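Local coordinates for periplasmic branched-chain amino acid-binding protein (Burkholderia mallei, PDB 3I09), which probably captures a branched-chain amino acid or similar small carboxylate in the periplasm and delivers it to an ABC transporter, as related type I binding proteins do, at residues Leu72-Gly77 with Thr288-Ala293; Thr142-Thr147 with Leu189-Ser194; Ala155-Thr160 with Leu172-His177; Val294-Ser299 with Met306-Lys311. One frame throughout, in Å; residues are numbered along the deposited sequence.

Contact 1 of 4, residues Leu72-Gly77 with Thr288-Ala293; sequences LDLLVG and TTYLKA
L74 and Y290 mark the closest backbone approach between strand 72-77 and the helical segment 288-293, their CA atoms lying 7.9 Å apart, a spacing that leaves room for one aromatic ring. Y290 spans it: with CG anti to its backbone N (chi1 174°), the tyrosine reaches from the helix to the strand and presents one face to L74. The leucine lies along that face. Its CB stands almost over the middle of the ring, 3.8 Å from the centroid of Y290 and 12° off the normal, a CH-pi contact, while its branches run back toward the helix, CD2 meeting CG of Y290 at 3.7 Å. The leucine and the tyrosine thus run antiparallel. At the far end of the ring the phenol reaches D73, whose CB is 3.4 Å from OH of Y290. A water in the ring plane ties this polar end down: OH of Y290 donates to it at 2.7 Å, and the water passes a longer bond of 3.2 Å to O of D73. The carboxylate of D73 turns away from the tyrosine, and its OD2 accepts from the backbone N of K6. Ring and leucine fill the gap between helix and strand, and the water lets the hydroxyl be bonded within a buried contact. Strand 72-77 runs between strands 5-11 and 97-100 of the first Rossmann-like lobe; L75 packs on helix 56-69, V76 and L291 on helix 22-36, and Y290 also touches V305 of helix 302-309.

Contact 2 of 4, residues Thr142-Thr147 with Leu189-Ser194; sequences TWFFLT and LQAQSS
The phenyl ring of F144 carries this contact: A191 and S194 both lie on one side of it, A191 over its CD1 side and S194 beside CD2. That face lies under the helix backbone, with CA of A191 3.8 Å from the centroid of F144, 28° off the normal and displaced toward the rim, a CH-pi contact. CB of A191 closes on CD1 of F144 at 3.4 Å, and CB of S194 approaches CD2 of F144 equally closely, at 3.4 Å and obliquely to the ring. CG of F144 lies anti to the backbone N (chi1 -167°), which carries the ring out to both residues. The backbones can come this near, with CA atoms of F144 and A191 6.1 Å apart, because the helix offers small residues here. The helix belongs to the beta-alpha-beta crossover from strand 170-177 to strand 198-202, which passes over strand 142-148 lying between them in the parallel sheet of this Rossmann-like lobe. Farther out, S194 is positioned by its own turn. Its OG donates to O of A191 at 2.7 Å, in the carbonyl plane; OG of S194 is also bonded to N of A196. V175 touches F144 as well, whereas W143 and F145 point to helix 151-166.

Contact 3 of 4, residues Ala155-Thr160 with Leu172-His177; sequences ALEKNT and LGEVRH
E157 and E174 meet carboxylate to carboxylate, and the pair illustrates how like charges can share a small space when other groups attend to them. The charge contact comes first. OE1 of E157 lies 3.0 Å from OE1 of E174, acceptor against acceptor, with the side chains crossing at about a right angle and the carboxylate planes 71° apart. Both glutamates were modelled in two conformers, so this closeness holds for one pairing and is doubtful as a permanent feature; where it occurs, it would be expected to make protonation of one acid easier. Carbon-oxygen van der Waals contact is slight: CG of E174 lies 3.4 Å from OE2 of E157, because E174 bends at chi2 while E157 runs out extended from the helix. Salt bridging relieves the strand side. NE of R176 donates to OE1 of E174 at 3.1 Å, with an N-H...O angle of 155°, through the syn lone pair and nearly in the guanidinium plane; NH1 of R176 holds D149 in a second bridge. The nearest approach of E157 to this arginine, OE1 to NE, is 4.9 Å, too far for a direct bridge. Hydrogen bonding relieves the helix side, since OE1 of E157 is bonded to OG1 of T147. The contact lies within the beta-alpha-beta unit of strand 142-148, helix 151-166 and strand 170-177, the last at one edge of the sheet; the bond from E157 to T147 ties helix to sheet. L156, N159 and T160 turn instead to helix 124-137, and V175, on the other side of the sheet, packs against helix 185-193.

Contact 4 of 4, residues Val294-Ser299 with Met306-Lys311; sequences VQAAGS and MAQLKK
Q308 alone carries the second helix's share of this contact, laid against A296 and A297 in the last turn of the first helix. At the start of the second segment, M306, a selenomethionine, faces elsewhere and touches Y116; its carbonyl takes a helical bond from N of K310. Two residues on, Q308 points toward the first helix, and CA atoms of A297 and Q308 come within 6.5 Å. Bent at chi2 (-68°), the glutamine lays its amide across A296. Its aliphatic part touches first, CG lying 3.7 Å from CB of A297, and the amide then passes by A296, with OE1 3.4 Å from CB of A296 and NE2 3.7 Å from O of A296. No hydrogen bond crosses between the segments, so shape does the work: small alanines leave a shallow seat for a longer polar chain. L309 follows on the inner side, packing on A293 and T289, one and two turns back from A297. After it NZ of K310 reaches O of T325, and the helix winds down, N of K311 bonding to O of Q308 at 3.1 Å. Between the two helices the chain turns through G298, whose positive phi ends the first helix, and S299, whose OG bonds N of D301. Helices 278-297 and 302-309, consecutive in sequence, thereby lie together at the surface, with V294 wedged against V305 and strand 39-40.

After the first strands and helices, the chain reaches strand 72-77, which contact 1 will join only after some two hundred residues, to helix 278-297. Inside that long loop lies the parallel sheet of the second lobe: contact 2 opens at strand 142-148 and closes at 189-194, and contact 3, 155-160 with 172-177, nests within it, so both bind the same sheet and touch, with centres about 10 Å apart. The chain then returns to the first lobe, closes contact 1, and makes contact 4 in series, using the same long helix. No two of the contacts cross. Contacts 1 and 4 thus lie across the chain's centre from contacts 2 and 3.

Contact 1 of 4, residues Leu72-Gly77 with Thr288-Ala293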
loop_
_atom_site.group_PDB
_atom_site.type_symbol
_atom_site.label_atom_id
_atom_site.label_comp_id
_atom_site.label_asym_id
_atom_site.label_seq_id
_atom_site.Cartn_x
_atom_site.Cartn_y
_atom_site.Cartn_z
ATOM N N LEU A 72 5.769 22.033 8.723
ATOM C CA LEU A 72 5.438 21.006 7.750
ATOM C C LEU A 72 4.353 21.445 6.800
ATOM O O LEU A 72 3.349 22.033 7.222
ATOM C CB LEU A 72 4.991 19.738 8.449
ATOM C CG LEU A 72 5.068 18.485 7.591
ATOM C CD1 LEU A 72 6.548 18.020 7.482
ATOM C CD2 LEU A 72 4.276 17.380 8.225
ATOM N N ASP A 73 4.586 21.185 5.512
ATOM C CA ASP A 73 3.600 21.459 4.462
ATOM C C ASP A 73 2.901 20.192 3.915
ATOM O O ASP A 73 1.686 20.203 3.621
ATOM C CB ASP A 73 4.296 22.201 3.359
ATOM C CG ASP A 73 4.679 23.584 3.777
ATOM O OD1 ASP A 73 3.732 24.365 4.096
ATOM O OD2 ASP A 73 5.909 23.849 3.869
ATOM N N LEU A 74 3.665 19.116 3.767
ATOM C CA LEU A 74 3.121 17.797 3.373
ATOM C C LEU A 74 3.622 16.723 4.336
ATOM O O LEU A 74 4.831 16.638 4.601
ATOM C CB LEU A 74 3.580 17.404 1.964
ATOM C CG LEU A 74 3.303 15.958 1.506
ATOM C CD1 LEU A 74 1.786 15.684 1.389
ATOM C CD2 LEU A 74 4.029 15.612 0.175
ATOM N N LEU A 75 2.690 15.894 4.800
ATOM C CA LEU A 75 2.997 14.643 5.492
ATOM C C LEU A 75 2.742 13.479 4.553
ATOM O O LEU A 75 1.612 13.276 4.041
ATOM C CB LEU A 75 2.189 14.499 6.772
ATOM C CG LEU A 75 2.421 13.231 7.583
ATOM C CD1 LEU A 75 3.886 13.171 8.075
ATOM C CD2 LEU A 75 1.386 13.104 8.760
ATOM N N VAL A 76 3.803 12.725 4.291
ATOM C CA VAL A 76 3.723 11.500 3.511
ATOM C C VAL A 76 3.719 10.346 4.488
ATOM O O VAL A 76 4.685 10.155 5.223
ATOM C CB VAL A 76 4.878 11.311 2.524
ATOM C CG1 VAL A 76 4.686 9.980 1.713
ATOM C CG2 VAL A 76 4.951 12.539 1.560
ATOM N N GLY A 77 2.641 9.571 4.455
ATOM C CA GLY A 77 2.446 8.429 5.339
ATOM C C GLY A 77 2.974 7.175 4.672
ATOM O O GLY A 77 2.606 6.836 3.544
ATOM N N THR A 288 5.670 14.238 -6.670
ATOM C CA THR A 288 5.479 14.962 -7.881
ATOM C C THR A 288 4.066 15.574 -7.961
ATOM O O THR A 288 3.907 16.745 -8.287
ATOM C CB THR A 288 5.746 14.092 -9.110
ATOM O OG1 THR A 288 7.028 13.468 -8.994
ATOM C CG2 THR A 288 5.698 14.955 -10.354
ATOM N N THR A 289 3.063 14.780 -7.623
ATOM C CA THR A 289 1.666 15.236 -7.631
ATOM C C THR A 289 1.443 16.395 -6.653
ATOM O O THR A 289 0.824 17.406 -7.006
ATOM C CB THR A 289 0.750 14.042 -7.382
ATOM O OG1 THR A 289 0.905 13.139 -8.496
ATOM C CG2 THR A 289 -0.718 14.500 -7.193
ATOM N N TYR A 290 1.920 16.256 -5.415
ATOM C CA TYR A 290 1.846 17.356 -4.459
ATOM C C TYR A 290 2.528 18.621 -4.989
ATOM O O TYR A 290 1.962 19.708 -4.913
ATOM C CB TYR A 290 2.473 16.947 -3.137
ATOM C CG TYR A 290 2.559 18.065 -2.157
ATOM C CD1 TYR A 290 1.449 18.482 -1.445
ATOM C CD2 TYR A 290 3.774 18.741 -1.955
ATOM C CE1 TYR A 290 1.546 19.555 -0.538
ATOM C CE2 TYR A 290 3.873 19.799 -1.072
ATOM C CZ TYR A 290 2.749 20.201 -0.377
ATOM O OH TYR A 290 2.799 21.262 0.489
ATOM N N LEU A 291 3.772 18.491 -5.455
ATOM C CA LEU A 291 4.530 19.656 -5.885
ATOM C C LEU A 291 3.841 20.345 -7.064
ATOM O O LEU A 291 3.839 21.570 -7.129
ATOM C CB LEU A 291 6.006 19.344 -6.180
ATOM C CG LEU A 291 6.846 18.923 -4.944
ATOM C CD1 LEU A 291 8.244 18.423 -5.349
ATOM C CD2 LEU A 291 6.941 20.052 -3.940
ATOM N N LYS A 292 3.252 19.565 -7.973
ATOM C CA LYS A 292 2.525 20.150 -9.111
ATOM C C LYS A 292 1.338 20.950 -8.611
ATOM O O LYS A 292 1.009 21.975 -9.184
ATOM C CB LYS A 292 2.062 19.092 -10.111
ATOM C CG LYS A 292 3.174 18.594 -10.988
ATOM C CD LYS A 292 2.709 17.517 -11.985
ATOM C CE LYS A 292 3.830 17.172 -13.023
ATOM N NZ LYS A 292 4.182 18.283 -13.978
ATOM N N ALA A 293 0.689 20.468 -7.558
ATOM C CA ALA A 293 -0.444 21.156 -6.992
ATOM C C ALA A 293 -0.036 22.465 -6.296
ATOM O O ALA A 293 -0.681 23.488 -6.481
ATOM C CB ALA A 293 -1.175 20.225 -6.041
HETATM O O HOH W 1 0.400 22.090 1.421
#

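Contact 2 of 4, residues Thr142-Thr147 with Leu189-Ser194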
loop_
_atom_site.group_PDB
_atom_site.type_symbol
_atom_site.label_atom_id
_atom_site.label_comp_id
_atom_site.label_asym_id
_atom_site.label_seq_id
_atom_site.Cartn_x
_atom_site.Cartn_y
_atom_site.Cartn_z
ATOM N N THR A 142 -14.276 -21.954 -0.179
ATOM C CA THR A 142 -14.192 -21.928 1.294
ATOM C C THR A 142 -12.864 -21.383 1.811
ATOM O O THR A 142 -11.801 -21.808 1.345
ATOM C CB THR A 142 -14.493 -23.281 1.988
ATOM O OG1 THR A 142 -13.487 -24.241 1.675
ATOM C CG2 THR A 142 -15.840 -23.804 1.573
ATOM N N TRP A 143 -12.964 -20.475 2.784
ATOM C CA TRP A 143 -11.830 -19.661 3.280
ATOM C C TRP A 143 -11.647 -19.726 4.783
ATOM O O TRP A 143 -12.626 -19.728 5.529
ATOM C CB TRP A 143 -11.990 -18.178 2.918
ATOM C CG TRP A 143 -11.838 -17.874 1.466
ATOM C CD1 TRP A 143 -12.587 -18.379 0.448
ATOM C CD2 TRP A 143 -10.877 -17.004 0.859
ATOM N NE1 TRP A 143 -12.169 -17.881 -0.751
ATOM C CE2 TRP A 143 -11.120 -17.026 -0.534
ATOM C CE3 TRP A 143 -9.844 -16.193 1.348
ATOM C CZ2 TRP A 143 -10.362 -16.276 -1.439
ATOM C CZ3 TRP A 143 -9.108 -15.456 0.454
ATOM C CH2 TRP A 143 -9.360 -15.508 -0.924
ATOM N N PHE A 144 -10.377 -19.728 5.202
ATOM C CA PHE A 144 -9.987 -19.514 6.596
ATOM C C PHE A 144 -8.924 -18.415 6.578
ATOM O O PHE A 144 -7.984 -18.453 5.764
ATOM C CB PHE A 144 -9.444 -20.791 7.237
ATOM C CG PHE A 144 -9.309 -20.712 8.751
ATOM C CD1 PHE A 144 -8.152 -20.226 9.333
ATOM C CD2 PHE A 144 -10.358 -21.126 9.582
ATOM C CE1 PHE A 144 -8.036 -20.164 10.719
ATOM C CE2 PHE A 144 -10.237 -21.073 10.967
ATOM C CZ PHE A 144 -9.081 -20.583 11.527
ATOM N N PHE A 145 -9.074 -17.417 7.443
ATOM C CA PHE A 145 -8.121 -16.281 7.458
ATOM C C PHE A 145 -7.058 -16.416 8.539
ATOM O O PHE A 145 -7.350 -16.827 9.702
ATOM C CB PHE A 145 -8.839 -14.942 7.586
ATOM C CG PHE A 145 -9.641 -14.571 6.382
ATOM C CD1 PHE A 145 -9.039 -13.932 5.326
ATOM C CD2 PHE A 145 -10.988 -14.898 6.287
ATOM C CE1 PHE A 145 -9.750 -13.618 4.179
ATOM C CE2 PHE A 145 -11.725 -14.558 5.144
ATOM C CZ PHE A 145 -11.099 -13.930 4.094
ATOM N N LEU A 146 -5.826 -16.064 8.153
ATOM C CA LEU A 146 -4.745 -15.801 9.101
ATOM C C LEU A 146 -4.576 -14.286 9.082
ATOM O O LEU A 146 -4.176 -13.710 8.065
ATOM C CB LEU A 146 -3.457 -16.489 8.659
ATOM C CG LEU A 146 -2.193 -16.296 9.487
ATOM C CD1 LEU A 146 -2.373 -16.807 10.930
ATOM C CD2 LEU A 146 -0.998 -17.008 8.836
ATOM N N THR A 147 -4.860 -13.629 10.200
ATOM C CA THR A 147 -5.050 -12.189 10.189
ATOM C C THR A 147 -4.132 -11.491 11.184
ATOM O O THR A 147 -4.174 -11.789 12.399
ATOM C CB THR A 147 -6.503 -11.866 10.554
ATOM O OG1 THR A 147 -7.378 -12.511 9.606
ATOM C CG2 THR A 147 -6.773 -10.344 10.611
ATOM N N LEU A 189 -1.871 -24.656 12.121
ATOM C CA LEU A 189 -2.584 -25.887 12.446
ATOM C C LEU A 189 -4.094 -25.665 12.671
ATOM O O LEU A 189 -4.907 -26.489 12.243
ATOM C CB LEU A 189 -1.920 -26.592 13.607
ATOM C CG LEU A 189 -0.507 -27.059 13.215
ATOM C CD1 LEU A 189 0.147 -27.772 14.394
ATOM C CD2 LEU A 189 -0.464 -27.954 11.939
ATOM N N GLN A 190 -4.475 -24.546 13.288
ATOM C CA GLN A 190 -5.888 -24.188 13.413
ATOM C C GLN A 190 -6.509 -24.036 12.057
ATOM O O GLN A 190 -7.557 -24.602 11.799
ATOM C CB GLN A 190 -6.087 -22.869 14.161
ATOM C CG GLN A 190 -5.757 -22.957 15.602
ATOM C CD GLN A 190 -5.829 -21.591 16.284
ATOM O OE1 GLN A 190 -6.866 -20.911 16.206
ATOM N NE2 GLN A 190 -4.736 -21.191 16.956
ATOM N N ALA A 191 -5.844 -23.289 11.185
ATOM C CA ALA A 191 -6.313 -23.110 9.817
ATOM C C ALA A 191 -6.423 -24.450 9.100
ATOM O O ALA A 191 -7.388 -24.698 8.399
ATOM C CB ALA A 191 -5.410 -22.146 9.029
ATOM N N GLN A 192 -5.454 -25.320 9.306
ATOM C CA GLN A 192 -5.462 -26.612 8.637
ATOM C C GLN A 192 -6.643 -27.471 9.107
ATOM O O GLN A 192 -7.285 -28.136 8.300
ATOM C CB GLN A 192 -4.157 -27.347 8.884
ATOM C CG GLN A 192 -4.133 -28.729 8.314
ATOM C CD GLN A 192 -2.762 -29.277 8.280
ATOM O OE1 GLN A 192 -2.184 -29.568 9.317
ATOM N NE2 GLN A 192 -2.224 -29.443 7.088
ATOM N N SER A 193 -6.940 -27.424 10.403
ATOM C CA SER A 193 -8.050 -28.193 10.961
ATOM C C SER A 193 -9.416 -27.706 10.462
ATOM O O SER A 193 -10.407 -28.436 10.533
ATOM C CB SER A 193 -7.999 -28.157 12.491
ATOM O OG SER A 193 -6.807 -28.763 12.956
ATOM N N SER A 194 -9.480 -26.482 9.950
ATOM C CA SER A 194 -10.755 -25.939 9.463
ATOM C C SER A 194 -11.265 -26.619 8.183
ATOM O O SER A 194 -12.425 -26.490 7.851
ATOM C CB SER A 194 -10.633 -24.443 9.171
ATOM O OG SER A 194 -10.029 -24.230 7.908
#

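Contact 3 of 4, residues Ala155-Thr160 with Leu172-His177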
loop_
_atom_site.group_PDB
_atom_site.type_symbol
_atom_site.label_atom_id
_atom_site.label_comp_id
_atom_site.label_asym_id
_atom_site.label_seq_id
_atom_site.Cartn_x
_atom_site.Cartn_y
_atom_site.Cartn_z
ATOM N N ALA A 155 -9.147 -4.836 8.699
ATOM C CA ALA A 155 -9.780 -4.233 7.529
ATOM C C ALA A 155 -9.723 -5.183 6.337
ATOM O O ALA A 155 -10.727 -5.355 5.640
ATOM C CB ALA A 155 -9.141 -2.913 7.167
ATOM N N LEU A 156 -8.590 -5.856 6.159
ATOM C CA LEU A 156 -8.396 -6.664 4.958
ATOM C C LEU A 156 -9.224 -7.916 5.078
ATOM O O LEU A 156 -9.829 -8.327 4.109
ATOM C CB LEU A 156 -6.923 -7.008 4.730
ATOM C CG LEU A 156 -6.546 -7.893 3.530
ATOM C CD1 LEU A 156 -7.067 -7.325 2.173
ATOM C CD2 LEU A 156 -5.031 -7.997 3.495
ATOM N N GLU A 157 -9.264 -8.505 6.269
ATOM C CA GLU A 157 -10.106 -9.673 6.504
ATOM C C GLU A 157 -11.572 -9.311 6.251
ATOM O O GLU A 157 -12.312 -10.072 5.628
ATOM C CB GLU A 157 -9.918 -10.227 7.932
ATOM C CG GLU A 157 -10.858 -11.408 8.266
ATOM C CD GLU A 157 -10.796 -11.874 9.724
ATOM O OE1 GLU A 157 -9.695 -11.966 10.312
ATOM O OE2 GLU A 157 -11.863 -12.192 10.280
ATOM N N LYS A 158 -12.008 -8.159 6.737
ATOM C CA LYS A 158 -13.413 -7.785 6.526
ATOM C C LYS A 158 -13.756 -7.561 5.043
ATOM O O LYS A 158 -14.758 -8.094 4.560
ATOM C CB LYS A 158 -13.809 -6.560 7.363
ATOM C CG LYS A 158 -15.172 -5.948 7.061
ATOM C CD LYS A 158 -16.305 -6.831 7.459
ATOM C CE LYS A 158 -17.590 -6.012 7.750
ATOM N NZ LYS A 158 -18.019 -5.170 6.582
ATOM N N ASN A 159 -12.916 -6.803 4.326
ATOM C CA ASN A 159 -13.155 -6.547 2.896
ATOM C C ASN A 159 -13.163 -7.882 2.152
ATOM O O ASN A 159 -14.005 -8.141 1.315
ATOM C CB ASN A 159 -12.045 -5.678 2.286
ATOM C CG ASN A 159 -12.096 -4.203 2.691
ATOM O OD1 ASN A 159 -11.066 -3.641 3.020
ATOM N ND2 ASN A 159 -13.267 -3.572 2.643
ATOM N N THR A 160 -12.203 -8.740 2.453
ATOM C CA THR A 160 -12.057 -9.998 1.701
ATOM C C THR A 160 -13.203 -10.968 2.027
ATOM O O THR A 160 -13.770 -11.596 1.115
ATOM C CB THR A 160 -10.684 -10.633 1.913
ATOM O OG1 THR A 160 -9.643 -9.672 1.627
ATOM C CG2 THR A 160 -10.496 -11.894 1.018
ATOM N N LEU A 172 -15.014 -19.954 6.884
ATOM C CA LEU A 172 -15.133 -20.953 7.935
ATOM C C LEU A 172 -14.588 -20.480 9.273
ATOM O O LEU A 172 -14.939 -21.024 10.316
ATOM C CB LEU A 172 -14.416 -22.253 7.540
ATOM C CG LEU A 172 -14.825 -22.864 6.202
ATOM C CD1 LEU A 172 -14.253 -24.270 6.078
ATOM C CD2 LEU A 172 -16.322 -22.859 6.058
ATOM N N GLY A 173 -13.713 -19.494 9.254
ATOM C CA GLY A 173 -13.136 -18.983 10.478
ATOM C C GLY A 173 -11.942 -18.082 10.210
ATOM O O GLY A 173 -11.583 -17.812 9.049
ATOM N N GLU A 174 -11.337 -17.636 11.301
ATOM C CA GLU A 174 -10.126 -16.840 11.274
ATOM C C GLU A 174 -9.285 -17.133 12.519
ATOM O O GLU A 174 -9.832 -17.568 13.559
ATOM C CB GLU A 174 -10.500 -15.355 11.198
ATOM C CG GLU A 174 -11.172 -14.762 12.453
ATOM C CD GLU A 174 -10.212 -13.867 13.250
ATOM O OE1 GLU A 174 -10.312 -12.622 13.128
ATOM O OE2 GLU A 174 -9.360 -14.419 13.988
ATOM N N VAL A 175 -7.984 -16.896 12.432
ATOM C CA VAL A 175 -7.096 -16.912 13.590
ATOM C C VAL A 175 -6.208 -15.671 13.507
ATOM O O VAL A 175 -5.753 -15.304 12.426
ATOM C CB VAL A 175 -6.241 -18.209 13.717
ATOM C CG1 VAL A 175 -5.267 -18.390 12.535
ATOM C CG2 VAL A 175 -5.490 -18.205 15.048
ATOM N N ARG A 176 -6.005 -14.994 14.635
ATOM C CA ARG A 176 -5.201 -13.760 14.693
ATOM C C ARG A 176 -3.798 -14.077 15.112
ATOM O O ARG A 176 -3.553 -15.075 15.841
ATOM C CB ARG A 176 -5.740 -12.813 15.732
ATOM C CG ARG A 176 -7.142 -12.404 15.495
ATOM C CD ARG A 176 -7.274 -11.050 14.943
ATOM N NE ARG A 176 -8.685 -10.673 14.971
ATOM C CZ ARG A 176 -9.262 -9.891 15.861
ATOM N NH1 ARG A 176 -8.564 -9.312 16.835
ATOM N NH2 ARG A 176 -10.554 -9.650 15.739
ATOM N N HIS A 177 -2.860 -13.270 14.601
ATOM C CA HIS A 177 -1.496 -13.350 15.028
ATOM C C HIS A 177 -1.009 -11.946 15.320
ATOM O O HIS A 177 -1.473 -11.012 14.700
ATOM C CB HIS A 177 -0.614 -14.043 13.991
ATOM C CG HIS A 177 -0.432 -13.281 12.692
ATOM N ND1 HIS A 177 0.521 -12.304 12.539
ATOM C CD2 HIS A 177 -1.050 -13.404 11.490
ATOM C CE1 HIS A 177 0.471 -11.838 11.293
ATOM N NE2 HIS A 177 -0.463 -12.505 10.632
#

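Contact 4 of 4, residues Val294-Ser299 with Met306-Lys311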
loop_
_atom_site.group_PDB
_atom_site.type_symbol
_atom_site.label_atom_id
_atom_site.label_comp_id
_atom_site.label_asym_id
_atom_site.label_seq_id
_atom_site.Cartn_x
_atom_site.Cartn_y
_atom_site.Cartn_z
ATOM N N VAL A 294 1.066 22.440 -5.555
ATOM C CA VAL A 294 1.589 23.655 -4.916
ATOM C C VAL A 294 1.984 24.659 -6.003
ATOM O O VAL A 294 1.681 25.818 -5.862
ATOM C CB VAL A 294 2.791 23.382 -4.025
ATOM C CG1 VAL A 294 3.423 24.705 -3.519
ATOM C CG2 VAL A 294 2.377 22.484 -2.799
ATOM N N GLN A 295 2.619 24.182 -7.075
ATOM C CA GLN A 295 3.074 25.024 -8.216
ATOM C C GLN A 295 1.897 25.703 -8.909
ATOM O O GLN A 295 1.972 26.904 -9.235
ATOM C CB GLN A 295 3.863 24.141 -9.204
ATOM C CG GLN A 295 4.392 24.806 -10.539
ATOM C CD GLN A 295 5.237 23.822 -11.307
ATOM O OE1 GLN A 295 6.487 23.913 -11.339
ATOM N NE2 GLN A 295 4.593 22.798 -11.829
ATOM N N ALA A 296 0.830 24.931 -9.139
ATOM C CA ALA A 296 -0.405 25.423 -9.731
ATOM C C ALA A 296 -1.191 26.338 -8.793
ATOM O O ALA A 296 -1.764 27.326 -9.251
ATOM C CB ALA A 296 -1.289 24.239 -10.247
ATOM N N ALA A 297 -1.233 26.034 -7.498
ATOM C CA ALA A 297 -1.914 26.894 -6.536
ATOM C C ALA A 297 -1.149 28.190 -6.230
ATOM O O ALA A 297 -1.739 29.147 -5.719
ATOM C CB ALA A 297 -2.155 26.147 -5.250
ATOM N N GLY A 298 0.168 28.196 -6.451
ATOM C CA GLY A 298 1.018 29.292 -5.998
ATOM C C GLY A 298 1.072 29.447 -4.478
ATOM O O GLY A 298 1.387 30.510 -3.967
ATOM N N SER A 299 0.791 28.379 -3.757
ATOM C CA SER A 299 0.612 28.431 -2.311
ATOM C C SER A 299 0.791 27.035 -1.745
ATOM O O SER A 299 0.481 26.064 -2.437
ATOM C CB SER A 299 -0.841 28.861 -2.002
ATOM O OG SER A 299 -1.099 28.930 -0.608
HETATM N N MSE A 306 -5.450 21.232 -1.539
HETATM C CA MSE A 306 -6.434 20.149 -1.643
HETATM C C MSE A 306 -7.345 20.372 -2.851
HETATM O O MSE A 306 -7.622 19.413 -3.592
HETATM C CB MSE A 306 -7.278 19.983 -0.359
HETATM C CG MSE A 306 -6.575 19.344 0.834
HETATM SE SE MSE A 306 -5.602 17.710 0.564
HETATM C CE MSE A 306 -6.977 16.632 -0.227
ATOM N N ALA A 307 -7.759 21.621 -3.087
ATOM C CA ALA A 307 -8.590 21.947 -4.256
ATOM C C ALA A 307 -7.841 21.638 -5.566
ATOM O O ALA A 307 -8.420 21.038 -6.488
ATOM C CB ALA A 307 -9.077 23.420 -4.225
ATOM N N GLN A 308 -6.553 21.978 -5.637
ATOM C CA GLN A 308 -5.727 21.606 -6.798
ATOM C C GLN A 308 -5.637 20.095 -6.917
ATOM O O GLN A 308 -5.823 19.566 -8.009
ATOM C CB GLN A 308 -4.303 22.167 -6.755
ATOM C CG GLN A 308 -4.168 23.637 -7.052
ATOM C CD GLN A 308 -4.486 23.979 -8.512
ATOM O OE1 GLN A 308 -4.433 23.125 -9.423
ATOM N NE2 GLN A 308 -4.792 25.220 -8.736
ATOM N N LEU A 309 -5.338 19.395 -5.818
ATOM C CA LEU A 309 -5.211 17.945 -5.883
ATOM C C LEU A 309 -6.474 17.275 -6.419
ATOM O O LEU A 309 -6.394 16.284 -7.159
ATOM C CB LEU A 309 -4.819 17.364 -4.522
ATOM C CG LEU A 309 -3.373 17.590 -4.090
ATOM C CD1 LEU A 309 -3.212 17.263 -2.583
ATOM C CD2 LEU A 309 -2.373 16.800 -4.948
ATOM N N LYS A 310 -7.627 17.827 -6.056
ATOM C CA LYS A 310 -8.913 17.261 -6.454
ATOM C C LYS A 310 -9.433 17.725 -7.791
ATOM O O LYS A 310 -10.470 17.243 -8.216
ATOM C CB LYS A 310 -9.948 17.458 -5.337
ATOM C CG LYS A 310 -9.613 16.493 -4.178
ATOM C CD LYS A 310 -10.635 16.286 -3.152
ATOM C CE LYS A 310 -10.095 15.359 -2.028
ATOM N NZ LYS A 310 -10.975 15.252 -0.858
ATOM N N LYS A 311 -8.686 18.568 -8.493
ATOM C CA LYS A 311 -9.089 18.960 -9.839
ATOM C C LYS A 311 -8.065 18.673 -10.935
ATOM O O LYS A 311 -8.353 18.977 -12.077
ATOM C CB LYS A 311 -9.483 20.439 -9.884
ATOM C CG LYS A 311 -8.303 21.443 -9.925
ATOM C CD LYS A 311 -8.824 22.859 -9.613
ATOM C CE LYS A 311 -7.753 23.939 -9.816
ATOM N NZ LYS A 311 -8.353 25.331 -9.694
#